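Local atomic coordinates of glycosyl hydrolases family 2, sugar binding domain protein (Bacteroides uniformis str. 3978 T3 ii, PDB entry 6D1P), a protein that is a gut bacterial beta-glucuronidase of glycosyl hydrolase family 2, probably hydrolysing O-glycosidic bonds that link glucuronic acid to its partner groups in glucuronides. Residues Glu349-Phe360 against Gly572-Asp580. Numbering follows the deposited sequence.
Sequences EMQQIKEMGANF and GSLFWTFKD. With NA (sodium ion), chain C.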
# COMPACT_ATOMS: atom_id res chain seq x y z
N GLU A 349 24.65 11.79 15.03
CA GLU A 349 24.16 10.89 16.07
C GLU A 349 25.31 10.25 16.84
O GLU A 349 25.29 10.19 18.07
CB GLU A 349 23.27 9.81 15.45
CG GLU A 349 22.92 8.65 16.38
CD GLU A 349 22.15 7.54 15.65
OE1 GLU A 349 21.90 7.72 14.42
OE2 GLU A 349 21.81 6.51 16.28
N MET A 350 26.32 9.76 16.12
CA MET A 350 27.46 9.15 16.80
C MET A 350 28.16 10.16 17.71
O MET A 350 28.51 9.84 18.86
CB MET A 350 28.43 8.55 15.77
CG MET A 350 27.80 7.47 14.89
SD MET A 350 26.94 6.18 15.83
CE MET A 350 28.29 5.51 16.79
N GLN A 351 28.31 11.41 17.25
CA GLN A 351 28.84 12.45 18.13
C GLN A 351 27.98 12.62 19.37
O GLN A 351 28.50 12.77 20.48
CB GLN A 351 28.96 13.79 17.39
CG GLN A 351 30.36 14.08 16.87
CD GLN A 351 30.45 15.37 16.06
OE1 GLN A 351 30.09 16.46 16.54
NE2 GLN A 351 30.93 15.25 14.81
N GLN A 352 26.66 12.61 19.21
CA GLN A 352 25.78 12.77 20.36
C GLN A 352 26.02 11.65 21.38
O GLN A 352 25.97 11.87 22.60
CB GLN A 352 24.33 12.77 19.90
CG GLN A 352 23.37 13.59 20.75
CD GLN A 352 21.93 13.55 20.19
OE1 GLN A 352 21.62 12.71 19.35
NE2 GLN A 352 21.07 14.45 20.66
N ILE A 353 26.28 10.44 20.88
CA ILE A 353 26.55 9.30 21.74
C ILE A 353 27.89 9.47 22.44
O ILE A 353 27.98 9.36 23.67
CB ILE A 353 26.50 7.99 20.91
CG1 ILE A 353 25.09 7.77 20.37
CG2 ILE A 353 27.01 6.81 21.73
CD1 ILE A 353 24.90 6.51 19.60
N LYS A 354 28.94 9.75 21.66
CA LYS A 354 30.26 9.99 22.23
C LYS A 354 30.21 11.07 23.31
O LYS A 354 30.76 10.90 24.40
CB LYS A 354 31.24 10.38 21.13
CG LYS A 354 32.64 10.68 21.66
CD LYS A 354 33.34 9.42 22.11
CE LYS A 354 34.71 9.73 22.73
NZ LYS A 354 35.52 8.49 22.84
N GLU A 355 29.50 12.18 23.04
CA GLU A 355 29.36 13.26 24.01
C GLU A 355 28.57 12.86 25.24
O GLU A 355 28.64 13.56 26.25
CB GLU A 355 28.68 14.46 23.35
CG GLU A 355 29.57 15.11 22.34
CD GLU A 355 28.84 16.06 21.44
OE1 GLU A 355 27.68 16.42 21.76
OE2 GLU A 355 29.43 16.45 20.39
N MET A 356 27.77 11.79 25.15
CA MET A 356 27.08 11.30 26.33
C MET A 356 28.04 10.57 27.27
O MET A 356 27.73 10.39 28.45
CB MET A 356 25.92 10.38 25.91
CG MET A 356 24.96 9.99 27.04
SD MET A 356 23.73 8.74 26.51
CE MET A 356 24.84 7.51 25.81
N GLY A 357 29.21 10.18 26.78
CA GLY A 357 30.19 9.54 27.61
C GLY A 357 30.23 8.04 27.49
O GLY A 357 30.96 7.41 28.26
N ALA A 358 29.45 7.47 26.57
CA ALA A 358 29.56 6.05 26.25
C ALA A 358 30.92 5.75 25.66
O ALA A 358 31.55 6.60 25.04
CB ALA A 358 28.47 5.64 25.25
N ASN A 359 31.37 4.51 25.85
CA ASN A 359 32.58 4.05 25.18
C ASN A 359 32.34 2.75 24.42
O ASN A 359 33.30 2.17 23.91
CB ASN A 359 33.74 3.89 26.19
CG ASN A 359 33.45 2.89 27.32
OD1 ASN A 359 32.51 2.09 27.26
ND2 ASN A 359 34.28 2.93 28.36
N PHE A 360 31.09 2.32 24.30
CA PHE A 360 30.78 0.98 23.86
C PHE A 360 29.39 0.99 23.22
O PHE A 360 28.49 1.67 23.71
CB PHE A 360 30.83 0.02 25.06
CG PHE A 360 30.71 -1.44 24.70
CD1 PHE A 360 31.31 -1.95 23.57
CD2 PHE A 360 30.02 -2.30 25.54
CE1 PHE A 360 31.21 -3.30 23.25
CE2 PHE A 360 29.92 -3.65 25.23
CZ PHE A 360 30.50 -4.15 24.08
N GLY A 572 30.86 -4.85 32.04
CA GLY A 572 30.14 -3.65 31.67
C GLY A 572 28.73 -3.98 31.20
O GLY A 572 28.25 -5.10 31.34
N SER A 573 28.09 -2.96 30.63
CA SER A 573 26.75 -3.17 30.11
C SER A 573 26.50 -2.26 28.91
O SER A 573 27.26 -1.33 28.63
CB SER A 573 25.69 -2.92 31.17
OG SER A 573 25.65 -1.54 31.45
N LEU A 574 25.39 -2.55 28.20
CA LEU A 574 24.85 -1.69 27.16
C LEU A 574 23.38 -1.49 27.45
O LEU A 574 22.60 -2.45 27.37
CB LEU A 574 25.03 -2.30 25.77
CG LEU A 574 26.44 -2.84 25.49
CD1 LEU A 574 26.46 -4.38 25.61
CD2 LEU A 574 26.94 -2.39 24.14
N PHE A 575 22.98 -0.27 27.80
CA PHE A 575 21.55 -0.06 27.98
C PHE A 575 20.88 -0.04 26.61
O PHE A 575 21.51 0.22 25.59
CB PHE A 575 21.26 1.21 28.79
CG PHE A 575 21.46 2.51 28.04
CD1 PHE A 575 22.69 3.17 28.11
CD2 PHE A 575 20.40 3.11 27.35
CE1 PHE A 575 22.87 4.40 27.45
CE2 PHE A 575 20.57 4.32 26.68
CZ PHE A 575 21.80 4.98 26.74
N TRP A 576 19.60 -0.41 26.60
CA TRP A 576 18.78 -0.40 25.39
C TRP A 576 17.73 0.67 25.61
O TRP A 576 16.82 0.50 26.43
CB TRP A 576 18.14 -1.77 25.14
CG TRP A 576 17.30 -1.84 23.87
CD1 TRP A 576 16.03 -1.36 23.70
CD2 TRP A 576 17.68 -2.42 22.62
NE1 TRP A 576 15.62 -1.58 22.41
CE2 TRP A 576 16.61 -2.23 21.73
CE3 TRP A 576 18.84 -3.08 22.18
CZ2 TRP A 576 16.64 -2.71 20.41
CZ3 TRP A 576 18.88 -3.54 20.87
CH2 TRP A 576 17.78 -3.34 19.99
N THR A 577 17.84 1.78 24.88
CA THR A 577 18.73 1.95 23.75
C THR A 577 18.97 3.45 23.66
O THR A 577 18.38 4.21 24.45
CB THR A 577 18.12 1.39 22.41
OG1 THR A 577 19.09 1.47 21.35
CG2 THR A 577 16.85 2.13 22.01
N PHE A 578 19.82 3.89 22.73
CA PHE A 578 20.15 5.32 22.70
C PHE A 578 18.94 6.16 22.30
O PHE A 578 18.63 7.17 22.96
CB PHE A 578 21.31 5.59 21.74
CG PHE A 578 21.66 7.06 21.63
CD1 PHE A 578 22.16 7.75 22.73
CD2 PHE A 578 21.47 7.75 20.44
CE1 PHE A 578 22.48 9.12 22.64
CE2 PHE A 578 21.78 9.10 20.33
CZ PHE A 578 22.28 9.80 21.43
N LYS A 579 18.24 5.75 21.24
CA LYS A 579 17.25 6.58 20.56
C LYS A 579 15.95 5.81 20.32
O LYS A 579 15.98 4.65 19.89
CB LYS A 579 17.82 7.07 19.22
CG LYS A 579 17.00 8.16 18.54
CD LYS A 579 17.79 8.80 17.39
CE LYS A 579 17.91 7.82 16.21
NZ LYS A 579 19.13 8.16 15.45
N ASP A 580 14.82 6.45 20.62
CA ASP A 580 13.52 5.94 20.23
C ASP A 580 13.55 5.51 18.77
O ASP A 580 14.06 6.23 17.92
CB ASP A 580 12.45 7.03 20.41
CG ASP A 580 12.10 7.28 21.86
OD1 ASP A 580 12.74 6.65 22.73
OD2 ASP A 580 11.20 8.13 22.12
NA NA C . 15.94 5.72 16.10
O HOH W 1 19.81 5.21 15.33
O HOH W 2 18.09 4.09 16.90
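Glu349 and Lys579 open the contact with a salt bridge, OE1 of the glutamate lying 3.0 Å from NZ of the lysine. A water doubles the link, donating to Glu349 OE2 and accepting from Lys579 NZ, while Arg330 pairs with the same OE1, so the buried carboxylate meets two positive groups. One turn on, Gln352 reaches the rim of Phe578, its OE1 3.6 Å from CZ and near the ring plane; its NE2 is bonded to Gly604 O. Ile353 supplies the cover: with CG1 anti to the carbonyl carbon (chi1 -65°), that branch is carried over the centre of the Phe578 ring, 3.4 Å from the centroid, a CH-pi contact almost on the ring normal. Met356 comes next, its SD making Met-aromatic contacts at the edges of Phe578 and Phe575, while its methyl CE packs 4.0 Å from Phe575 CE1. Replacing Phe578 with an alanine would probably leave Ile353 CG1 without its ring face and open a gap beside Met356. Past the Schellman turn at Gly357, Phe360 receives Leu574 CD2 over one face, 3.7 Å from the ring centroid and offset toward the rim. Strands 360-362 and 572-574 both flank strand 321-329 in parallel, and the Asp580 carbonyl binds a sodium ion. This is a TIM barrel closing its ring, strand 572-574 against 321-329, with helix 343-356 packed on the segment that follows the last strand.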